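Side-chain contact in beta-fructofuranosidase (Bifidobacterium adolescentis, PDB 6NOB), which probably hydrolyses terminal, non-reducing beta-D-fructofuranoside residues, as in sucrose, as a member of glycoside hydrolase family 32: residues S80-D83 with D87-V90. Sequence-based numbering, arbitrary orientation.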
loop_
_atom_site.group_PDB
_atom_site.type_symbol
_atom_site.label_atom_id
_atom_site.label_comp_id
_atom_site.label_asym_id
_atom_site.label_seq_id
_atom_site.Cartn_x
_atom_site.Cartn_y
_atom_site.Cartn_z
ATOM N N SER A 80 1.172 -19.768 15.550
ATOM C CA SER A 80 -0.005 -19.815 14.695
ATOM C C SER A 80 -0.745 -21.128 14.925
ATOM O O SER A 80 -0.364 -21.943 15.772
ATOM C CB SER A 80 0.387 -19.631 13.223
ATOM O OG SER A 80 -0.734 -19.774 12.369
ATOM N N GLU A 81 -1.829 -21.312 14.166
ATOM C CA GLU A 81 -2.640 -22.532 14.182
ATOM C C GLU A 81 -3.309 -22.760 15.537
ATOM O O GLU A 81 -3.399 -23.888 16.024
ATOM C CB GLU A 81 -1.822 -23.754 13.766
ATOM C CG GLU A 81 -1.413 -23.737 12.302
ATOM C CD GLU A 81 -2.585 -23.491 11.368
ATOM O OE1 GLU A 81 -2.446 -22.659 10.447
ATOM O OE2 GLU A 81 -3.643 -24.127 11.554
ATOM N N CYS A 82 -3.791 -21.685 16.144
ATOM C CA CYS A 82 -4.666 -21.792 17.298
ATOM C C CYS A 82 -6.103 -22.035 16.841
ATOM O O CYS A 82 -6.405 -22.075 15.646
ATOM C CB CYS A 82 -4.547 -20.532 18.156
ATOM S SG CYS A 82 -5.216 -19.042 17.390
ATOM N N ASP A 83 -6.993 -22.241 17.808
ATOM C CA ASP A 83 -8.414 -22.265 17.498
ATOM C C ASP A 83 -8.865 -20.868 17.098
ATOM O O ASP A 83 -8.438 -19.870 17.684
ATOM C CB ASP A 83 -9.225 -22.761 18.697
ATOM C CG ASP A 83 -9.089 -24.256 18.920
ATOM O OD1 ASP A 83 -8.537 -24.942 18.035
ATOM O OD2 ASP A 83 -9.538 -24.743 19.983
ATOM N N ASP A 87 -9.996 -14.921 14.332
ATOM C CA ASP A 87 -10.356 -14.007 15.408
ATOM C C ASP A 87 -9.200 -13.729 16.355
ATOM O O ASP A 87 -9.074 -12.605 16.855
ATOM C CB ASP A 87 -11.539 -14.567 16.201
ATOM C CG ASP A 87 -12.785 -14.731 15.352
ATOM O OD1 ASP A 87 -13.114 -13.801 14.583
ATOM O OD2 ASP A 87 -13.434 -15.795 15.453
ATOM N N ASN A 88 -8.354 -14.723 16.616
ATOM C CA ASN A 88 -7.238 -14.535 17.532
ATOM C C ASN A 88 -5.978 -14.061 16.833
ATOM O O ASN A 88 -5.208 -13.291 17.417
ATOM C CB ASN A 88 -6.940 -15.836 18.275
ATOM C CG ASN A 88 -8.085 -16.272 19.145
ATOM O OD1 ASN A 88 -8.361 -15.659 20.174
ATOM N ND2 ASN A 88 -8.768 -17.336 18.738
ATOM N N GLY A 89 -5.749 -14.507 15.603
ATOM C CA GLY A 89 -4.554 -14.136 14.875
ATOM C C GLY A 89 -3.312 -14.816 15.423
ATOM O O GLY A 89 -3.351 -15.615 16.358
ATOM N N VAL A 90 -2.181 -14.478 14.808
ATOM C CA VAL A 90 -0.886 -15.009 15.220
ATOM C C VAL A 90 -0.343 -14.157 16.358
ATOM O O VAL A 90 -0.835 -13.052 16.614
ATOM C CB VAL A 90 0.106 -15.048 14.041
ATOM C CG1 VAL A 90 -0.418 -15.949 12.929
ATOM C CG2 VAL A 90 0.381 -13.643 13.523
#
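N88 leans back from the end of the short helix 85-88 onto the loop that leads into it, and its side chain meets something of that loop at nearly every step. N88 CB rests against C82 SG at 3.7 Å, a plain van der Waals contact with the sulfur. The next atom, anti to the carbonyl carbon (chi1 -63°), carries the amide past C82 to the backbone of D83, and N88 CG lies 3.9 Å from D83 O. At the tip, N88 ND2 reaches D83 O at 2.8 Å, but the bond is weak because it is bent, with an N-H...O angle of 124°. The stronger partner of ND2 is the carbonyl oxygen of D84, so the amide spans two successive carbonyls just before the helix. From the other side, C82 points its CB at the helix end; with chi1 68°, C82 SG faces N88 CB and G89 O together, lying 4.0 Å from G89 O. G89 O is also hydrogen-bonded to Y14 OH, and the C82 side chain touches Y14 as well. Beyond the helix, G89, with positive phi, turns the chain back toward strand 72-80. There V90 CG1 packs on S80 CB at 3.8 Å, with S80 OG almost as near, and P175 touches both side chains. The carboxylates of D83 and D87 serve other partners, in salt bridges to R15 and R141 respectively. The whole is a compact connection between neighbouring antiparallel strands, 72-80 and the short 91-92: a single helical turn bridges them, held to its incoming loop by an asparagine side chain bonded to main-chain carbonyls and left through a glycine of positive phi, at the edge of the small N-terminal beta-sheet region.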